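Long-range contacts in hypothetical sugar kinase (Cytophaga hutchinsonii, PDB 3R8E), which is a putative sugar kinase of the ROK family and so probably phosphorylates a sugar at the expense of a nucleotide: residues Q145-L150 with G159-G164; L261-L266 with D296-K301. All blocks are in the same frame, centred on the assembly; numbering follows the deposited sequence. Where two conformers were deposited one is given.

Contact 1. Residues Q145-L150 with G159-G164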
ATOM      1  N   GLN A 145      11.368  14.109  -0.357  1.00 16.46           N
ATOM      2  CA  GLN A 145      10.736  13.638   0.872  1.00 15.21           C
ATOM      3  C   GLN A 145       9.867  12.391   0.739  1.00 16.81           C
ATOM      4  O   GLN A 145       9.861  11.567   1.658  1.00 16.58           O
ATOM      5  CB  GLN A 145       9.900  14.762   1.504  1.00 16.78           C
ATOM      6  CG  GLN A 145      10.741  15.946   2.007  1.00 22.74           C
ATOM      7  CD  GLN A 145      11.718  15.582   3.104  1.00 33.95           C
ATOM      8  OE1 GLN A 145      12.923  15.420   2.882  1.00 31.96           O
ATOM      9  NE2 GLN A 145      11.231  15.483   4.319  1.00 22.79           N
ATOM     10  N   THR A 146       9.085  12.283  -0.341  1.00 13.34           N
ATOM     11  CA  THR A 146       8.138  11.179  -0.487  1.00 13.00           C
ATOM     12  C   THR A 146       8.283  10.542  -1.861  1.00 16.30           C
ATOM     13  O   THR A 146       7.957  11.170  -2.869  1.00 16.20           O
ATOM     14  CB  THR A 146       6.713  11.704  -0.224  1.00 18.77           C
ATOM     15  OG1 THR A 146       6.695  12.330   1.068  1.00 18.04           O
ATOM     16  CG2 THR A 146       5.650  10.595  -0.287  1.00 17.92           C
ATOM     17  N   PHE A 147       8.775   9.293  -1.899  1.00 12.80           N
ATOM     18  CA  PHE A 147       8.957   8.576  -3.161  1.00 11.34           C
ATOM     19  C   PHE A 147       9.088   7.088  -2.955  1.00 13.93           C
ATOM     20  O   PHE A 147       9.386   6.630  -1.853  1.00 13.70           O
ATOM     21  CB  PHE A 147      10.211   9.084  -3.923  1.00 13.14           C
ATOM     22  CG  PHE A 147      11.549   8.765  -3.293  1.00 13.82           C
ATOM     23  CD1 PHE A 147      12.234   7.599  -3.627  1.00 16.16           C
ATOM     24  CD2 PHE A 147      12.155   9.661  -2.420  1.00 14.18           C
ATOM     25  CE1 PHE A 147      13.481   7.314  -3.061  1.00 16.56           C
ATOM     26  CE2 PHE A 147      13.411   9.382  -1.869  1.00 16.88           C
ATOM     27  CZ  PHE A 147      14.061   8.204  -2.189  1.00 15.04           C
ATOM     28  N   ILE A 148       8.940   6.340  -4.049  1.00 12.33           N
ATOM     29  CA  ILE A 148       9.190   4.905  -4.087  1.00 11.84           C
ATOM     30  C   ILE A 148      10.361   4.657  -5.030  1.00 16.85           C
ATOM     31  O   ILE A 148      10.421   5.249  -6.114  1.00 16.89           O
ATOM     32  CB  ILE A 148       7.950   4.029  -4.480  1.00 14.80           C
ATOM     33  CG1 ILE A 148       8.297   2.516  -4.382  1.00 15.17           C
ATOM     34  CG2 ILE A 148       7.436   4.364  -5.894  1.00 15.36           C
ATOM     35  CD1 ILE A 148       7.108   1.575  -4.395  1.00 14.70           C
ATOM     36  N   LEU A 149      11.286   3.792  -4.605  1.00 14.02           N
ATOM     37  CA  LEU A 149      12.363   3.305  -5.440  1.00 14.79           C
ATOM     38  C   LEU A 149      12.008   1.883  -5.816  1.00 19.43           C
ATOM     39  O   LEU A 149      11.871   1.047  -4.928  1.00 18.17           O
ATOM     40  CB  LEU A 149      13.749   3.386  -4.761  1.00 15.20           C
ATOM     41  CG  LEU A 149      14.898   2.623  -5.467  1.00 20.17           C
ATOM     42  CD1 LEU A 149      15.179   3.189  -6.839  1.00 20.60           C
ATOM     43  CD2 LEU A 149      16.172   2.677  -4.663  1.00 22.08           C
ATOM     44  N   LEU A 150      11.798   1.621  -7.107  1.00 17.23           N
ATOM     45  CA  LEU A 150      11.558   0.273  -7.610  1.00 18.99           C
ATOM     46  C   LEU A 150      12.838  -0.239  -8.229  1.00 22.08           C
ATOM     47  O   LEU A 150      13.293   0.320  -9.233  1.00 20.68           O
ATOM     48  CB  LEU A 150      10.430   0.211  -8.661  1.00 20.26           C
ATOM     49  CG  LEU A 150       8.993   0.315  -8.248  1.00 25.90           C
ATOM     50  CD1 LEU A 150       8.110   0.083  -9.467  1.00 26.60           C
ATOM     51  CD2 LEU A 150       8.637  -0.732  -7.206  1.00 28.70           C
ATOM     52  N   GLY A 159      11.614   0.316  -1.854  1.00 14.07           N
ATOM     53  CA  GLY A 159      11.835   1.058  -0.629  1.00 13.28           C
ATOM     54  C   GLY A 159      11.079   2.353  -0.775  1.00 15.72           C
ATOM     55  O   GLY A 159      11.014   2.902  -1.880  1.00 14.67           O
ATOM     56  N   VAL A 160      10.479   2.841   0.317  1.00 12.02           N
ATOM     57  CA  VAL A 160       9.709   4.080   0.256  1.00 12.09           C
ATOM     58  C   VAL A 160      10.140   5.056   1.333  1.00 15.94           C
ATOM     59  O   VAL A 160      10.229   4.690   2.509  1.00 15.92           O
ATOM     60  CB  VAL A 160       8.176   3.795   0.364  1.00 15.44           C
ATOM     61  CG1 VAL A 160       7.378   5.084   0.552  1.00 15.96           C
ATOM     62  CG2 VAL A 160       7.662   3.034  -0.850  1.00 14.84           C
HETATM   63  N   MSE A 161      10.359   6.317   0.923  1.00 12.85           N
HETATM   64  CA  MSE A 161      10.563   7.438   1.831  1.00 11.82           C
HETATM   65  C   MSE A 161       9.219   8.134   1.927  1.00 15.98           C
HETATM   66  O   MSE A 161       8.571   8.338   0.895  1.00 14.81           O
HETATM   67  CB  MSE A 161      11.653   8.418   1.336  1.00 12.91           C
HETATM   68  CG  MSE A 161      13.038   7.801   1.216  1.00 17.09           C
HETATM   69 SE   MSE A 161      13.778   7.109   2.876  0.75 23.08          SE
HETATM   70  CE  MSE A 161      13.786   8.756   3.905  1.00 20.43           C
HETATM   71  N   MSE A 162       8.778   8.460   3.141  1.00 14.00           N
HETATM   72  CA  MSE A 162       7.525   9.177   3.338  0.69 14.30           C
HETATM   73  C   MSE A 162       7.764  10.325   4.300  1.00 19.12           C
HETATM   74  O   MSE A 162       8.123  10.102   5.460  1.00 19.48           O
HETATM   75  CB  MSE A 162       6.414   8.245   3.834  0.69 16.36           C
HETATM   76  CG  MSE A 162       5.072   8.928   3.902  0.69 23.08           C
HETATM   77 SE   MSE A 162       3.653   7.653   4.024  0.52 30.32          SE
HETATM   78  CE  MSE A 162       3.661   7.085   2.137  0.69 26.52           C
ATOM     79  N   ASN A 163       7.601  11.561   3.792  1.00 17.99           N
ATOM     80  CA  ASN A 163       7.817  12.809   4.534  1.00 19.03           C
ATOM     81  C   ASN A 163       9.232  12.805   5.172  1.00 23.63           C
ATOM     82  O   ASN A 163       9.402  13.172   6.337  1.00 24.23           O
ATOM     83  CB  ASN A 163       6.696  13.040   5.580  1.00 21.38           C
ATOM     84  CG  ASN A 163       5.305  12.768   5.053  1.00 33.09           C
ATOM     85  OD1 ASN A 163       4.649  11.817   5.461  1.00 29.42           O
ATOM     86  ND2 ASN A 163       4.844  13.563   4.100  1.00 24.17           N
ATOM     87  N   GLY A 164      10.216  12.345   4.392  1.00 19.84           N
ATOM     88  CA  GLY A 164      11.620  12.284   4.785  1.00 19.95           C
ATOM     89  C   GLY A 164      11.998  11.208   5.780  1.00 23.15           C
ATOM     90  O   GLY A 164      13.102  11.248   6.332  1.00 22.34           O
TER
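Phe147 and Met161, a selenomethionine, sit opposite one another on neighbouring strands as an antiparallel hydrogen-bonded pair, and their side chains run side by side in the same direction. The Phe147 ring meets the first two carbons of its neighbour off-centre: Met161 CB lies 4.2 Å from the ring centroid, 30° off the ring normal, while Met161 CG comes to 3.5 Å from Phe147 CE2. Beyond that point the methionine chain bends at chi2 and chi3, and its selenium end leads away from Phe147. The other sheet face carries the non-hydrogen-bonded pair Ile148 and Val160, which cross obliquely; with CG1 anti to the backbone N (chi1 -176°), Ile148 brings that carbon to 3.6 Å from Val160 CG2. Where strand 147-152 begins and 156-162 ends, a side chain takes over a backbone role, as Thr146 OG1 accepts the amide of Asn163, N to OG1 3.0 Å, in a nearly straight bond (164° at the hydrogen). A valine in place of Thr146 would probably leave that turn amide without its acceptor and the turn less firmly tied to the strand. Gly164 N adds a 2.9 Å bond to Gln145 O, and Asn163 ND2 binds Gly170 O of the second subunit. Strands 147-152 and 156-162 thus form a classic beta hairpin, two adjacent strands of the mixed sheet in a ribonuclease H-like fold.

Contact 2. Residues L261-L266 with D296-K301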
ATOM      1  N   LEU A 261       1.514   8.514  -2.995  1.00 13.82           N
ATOM      2  CA  LEU A 261       2.810   9.072  -3.363  1.00 13.04           C
ATOM      3  C   LEU A 261       2.797   9.155  -4.877  1.00 16.92           C
ATOM      4  O   LEU A 261       2.045   8.410  -5.506  1.00 17.41           O
ATOM      5  CB  LEU A 261       4.013   8.249  -2.814  1.00 12.66           C
ATOM      6  CG  LEU A 261       4.152   6.770  -3.238  1.00 16.09           C
ATOM      7  CD1 LEU A 261       4.811   6.635  -4.605  1.00 16.17           C
ATOM      8  CD2 LEU A 261       5.012   6.011  -2.253  1.00 17.74           C
ATOM      9  N   ASN A 262       3.582  10.047  -5.474  1.00 13.09           N
ATOM     10  CA  ASN A 262       3.593  10.121  -6.936  1.00 13.13           C
ATOM     11  C   ASN A 262       4.991  10.455  -7.490  1.00 17.51           C
ATOM     12  O   ASN A 262       5.109  10.874  -8.641  1.00 17.69           O
ATOM     13  CB  ASN A 262       2.529  11.094  -7.462  1.00 13.68           C
ATOM     14  CG  ASN A 262       2.747  12.524  -7.069  1.00 20.48           C
ATOM     15  OD1 ASN A 262       3.628  12.846  -6.268  1.00 17.54           O
ATOM     16  ND2 ASN A 262       1.926  13.413  -7.606  1.00 18.21           N
ATOM     17  N   ASN A 263       6.042  10.239  -6.681  1.00 14.56           N
ATOM     18  CA  ASN A 263       7.431  10.355  -7.117  1.00 14.05           C
ATOM     19  C   ASN A 263       7.960   8.956  -7.202  1.00 16.73           C
ATOM     20  O   ASN A 263       7.865   8.214  -6.224  1.00 14.97           O
ATOM     21  CB  ASN A 263       8.268  11.210  -6.182  1.00 14.57           C
ATOM     22  CG  ASN A 263       7.915  12.666  -6.208  1.00 24.36           C
ATOM     23  OD1 ASN A 263       7.646  13.253  -7.264  1.00 20.92           O
ATOM     24  ND2 ASN A 263       7.969  13.284  -5.043  1.00 17.35           N
ATOM     25  N   ILE A 264       8.427   8.555  -8.394  1.00 13.36           N
ATOM     26  CA  ILE A 264       8.891   7.189  -8.622  1.00 13.75           C
ATOM     27  C   ILE A 264      10.296   7.205  -9.206  1.00 18.04           C
ATOM     28  O   ILE A 264      10.538   7.867 -10.224  1.00 17.41           O
ATOM     29  CB  ILE A 264       7.893   6.436  -9.552  1.00 17.89           C
ATOM     30  CG1 ILE A 264       6.487   6.348  -8.922  1.00 18.76           C
ATOM     31  CG2 ILE A 264       8.401   5.026  -9.936  1.00 19.62           C
ATOM     32  CD1 ILE A 264       5.375   6.537  -9.903  1.00 27.42           C
ATOM     33  N   LEU A 265      11.208   6.449  -8.568  1.00 15.11           N
ATOM     34  CA  LEU A 265      12.574   6.241  -9.062  1.00 15.23           C
ATOM     35  C   LEU A 265      12.693   4.796  -9.503  1.00 18.32           C
ATOM     36  O   LEU A 265      12.314   3.892  -8.755  1.00 16.28           O
ATOM     37  CB  LEU A 265      13.660   6.574  -8.023  1.00 15.40           C
ATOM     38  CG  LEU A 265      13.815   8.035  -7.573  1.00 19.61           C
ATOM     39  CD1 LEU A 265      14.962   8.164  -6.588  1.00 20.06           C
ATOM     40  CD2 LEU A 265      14.036   8.990  -8.758  1.00 20.62           C
ATOM     41  N   LEU A 266      13.227   4.577 -10.709  1.00 16.23           N
ATOM     42  CA  LEU A 266      13.363   3.241 -11.266  1.00 16.60           C
ATOM     43  C   LEU A 266      14.830   2.843 -11.377  1.00 22.03           C
ATOM     44  O   LEU A 266      15.613   3.533 -12.033  1.00 21.46           O
ATOM     45  CB  LEU A 266      12.663   3.165 -12.639  1.00 17.09           C
ATOM     46  CG  LEU A 266      11.155   3.484 -12.653  1.00 20.86           C
ATOM     47  CD1 LEU A 266      10.644   3.603 -14.064  1.00 21.97           C
ATOM     48  CD2 LEU A 266      10.336   2.437 -11.885  1.00 23.15           C
ATOM     49  N   ASP A 296       1.203  16.359 -10.777  1.00 21.65           N
ATOM     50  CA  ASP A 296       2.574  16.685 -10.380  1.00 21.22           C
ATOM     51  C   ASP A 296       3.421  15.418 -10.172  1.00 23.51           C
ATOM     52  O   ASP A 296       4.383  15.436  -9.401  1.00 23.28           O
ATOM     53  CB  ASP A 296       2.603  17.596  -9.131  1.00 23.60           C
ATOM     54  CG  ASP A 296       1.893  17.106  -7.876  1.00 34.28           C
ATOM     55  OD1 ASP A 296       1.300  16.004  -7.913  1.00 33.31           O
ATOM     56  OD2 ASP A 296       1.913  17.837  -6.862  1.00 41.92           O
HETATM   57  N   MSE A 297       3.062  14.327 -10.881  1.00 19.17           N
HETATM   58  CA  MSE A 297       3.791  13.066 -10.771  0.67 18.56           C
HETATM   59  C   MSE A 297       5.162  13.182 -11.452  1.00 21.37           C
HETATM   60  O   MSE A 297       5.345  13.976 -12.386  1.00 21.10           O
HETATM   61  CB  MSE A 297       2.971  11.892 -11.334  0.67 20.98           C
HETATM   62  CG  MSE A 297       2.977  11.791 -12.865  0.67 28.73           C
HETATM   63 SE   MSE A 297       2.122  10.179 -13.529  0.50 37.04          SE
HETATM   64  CE  MSE A 297       3.140   8.889 -12.544  0.67 33.23           C
ATOM     65  N   TYR A 298       6.136  12.410 -10.947  1.00 17.27           N
ATOM     66  CA  TYR A 298       7.503  12.389 -11.452  1.00 17.44           C
ATOM     67  C   TYR A 298       7.987  10.951 -11.537  1.00 19.44           C
ATOM     68  O   TYR A 298       7.840  10.195 -10.578  1.00 18.86           O
ATOM     69  CB  TYR A 298       8.429  13.235 -10.560  1.00 19.03           C
ATOM     70  CG  TYR A 298       9.910  13.023 -10.796  1.00 21.40           C
ATOM     71  CD1 TYR A 298      10.530  13.507 -11.947  1.00 24.16           C
ATOM     72  CD2 TYR A 298      10.696  12.355  -9.861  1.00 21.87           C
ATOM     73  CE1 TYR A 298      11.895  13.312 -12.169  1.00 25.46           C
ATOM     74  CE2 TYR A 298      12.064  12.176 -10.062  1.00 23.24           C
ATOM     75  CZ  TYR A 298      12.657  12.644 -11.224  1.00 28.96           C
ATOM     76  OH  TYR A 298      14.007  12.457 -11.421  1.00 29.76           O
ATOM     77  N   ILE A 299       8.525  10.571 -12.701  1.00 17.51           N
ATOM     78  CA  ILE A 299       9.110   9.254 -12.927  1.00 17.63           C
ATOM     79  C   ILE A 299      10.545   9.509 -13.357  1.00 21.01           C
ATOM     80  O   ILE A 299      10.783  10.094 -14.417  1.00 20.37           O
ATOM     81  CB  ILE A 299       8.320   8.364 -13.918  1.00 21.57           C
ATOM     82  CG1 ILE A 299       6.866   8.172 -13.450  1.00 22.35           C
ATOM     83  CG2 ILE A 299       9.032   7.001 -14.103  1.00 22.33           C
ATOM     84  CD1 ILE A 299       5.933   7.762 -14.513  1.00 31.72           C
ATOM     85  N   GLY A 300      11.475   9.156 -12.482  1.00 17.66           N
ATOM     86  CA  GLY A 300      12.896   9.366 -12.706  1.00 17.92           C
ATOM     87  C   GLY A 300      13.708   8.092 -12.680  1.00 22.08           C
ATOM     88  O   GLY A 300      13.225   7.041 -12.255  1.00 19.35           O
ATOM     89  N   LYS A 301      14.948   8.185 -13.154  1.00 21.92           N
ATOM     90  CA  LYS A 301      15.875   7.064 -13.170  1.00 22.61           C
ATOM     91  C   LYS A 301      16.701   7.095 -11.881  1.00 28.42           C
ATOM     92  O   LYS A 301      17.183   8.164 -11.491  1.00 29.73           O
ATOM     93  CB  LYS A 301      16.770   7.157 -14.437  1.00 26.45           C
ATOM     94  CG  LYS A 301      17.938   6.175 -14.504  1.00 46.93           C
ATOM     95  CD  LYS A 301      17.590   4.874 -15.223  1.00 59.82           C
ATOM     96  CE  LYS A 301      18.787   3.958 -15.341  1.00 72.41           C
ATOM     97  NZ  LYS A 301      19.153   3.338 -14.037  1.00 82.29           N
TER
HETATM   98  O   HOH W   1       6.564  15.576  -7.832  1.00 22.05           O
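Asn262 and Asp296 both place CG between the backbone N and the carbonyl carbon, with chi1 of 64° and 56°, and these turns bring the two side chains together at about a right angle, the amide and carboxylate planes 76° apart. Asn262 ND2 reaches Asp296 OD1 at 2.7 Å; the acceptor lies in the amide plane, whereas the donor arrives from above the carboxylate plane. That oxygen also forms a salt bridge to Arg171 of the second subunit, and the same ND2 binds Tyr293 O. The next pair is steeply turned as well: Asn263 OD1 sits at the edge of the Tyr298 ring, 3.4 Å from Tyr298 CB, and accepts a hydrogen bond from a water that also donates to Asp296 O, while its ND2 is held by Thr146 O. Over one face of that ring, displaced toward the rim, lies Gly300 N, 3.8 Å above the plane. Tyr298 OH is hydrogen-bonded to Asn141 OD1. Leu265 CD2 meets Tyr298 CE2 obliquely at 4.0 Å. On the opposite sheet face Ile264 and Ile299 point the same way, and Leu266 CD1 packs 3.8 Å from Ile299 CG2. Four backbone bonds, including Gly300 N to Ile264 O at 2.8 Å, join the parallel strands. Strand 298-301 is outermost in this chain's sheet, strand 263-267 separates it from 147-152, and helix 274-288 covers the face of Ile264 and Leu266 through Met285, Phe277 and Val278.

How the contacts relate
A single mixed sheet illustrates how local and distant pairings combine: contact 1 joins strands close in sequence, whereas contact 2 bridges an intervening, largely helical segment. Their centres lie about 10 Å apart, and the strands 147-152 and 263-267 are direct neighbours. Probable hydrogen bonds knit them, Ile148 O to Leu265 N at 2.8 Å and Leu150 N to Leu265 O at 2.9 Å. Packing continues across the seam, with Leu149 CD1 3.5 Å from Leu265 O. Both contacts also touch the second subunit, so the segments flanking these strands lie at the interface with it. Neither contact can be tied to a catalytic site from its own geometry.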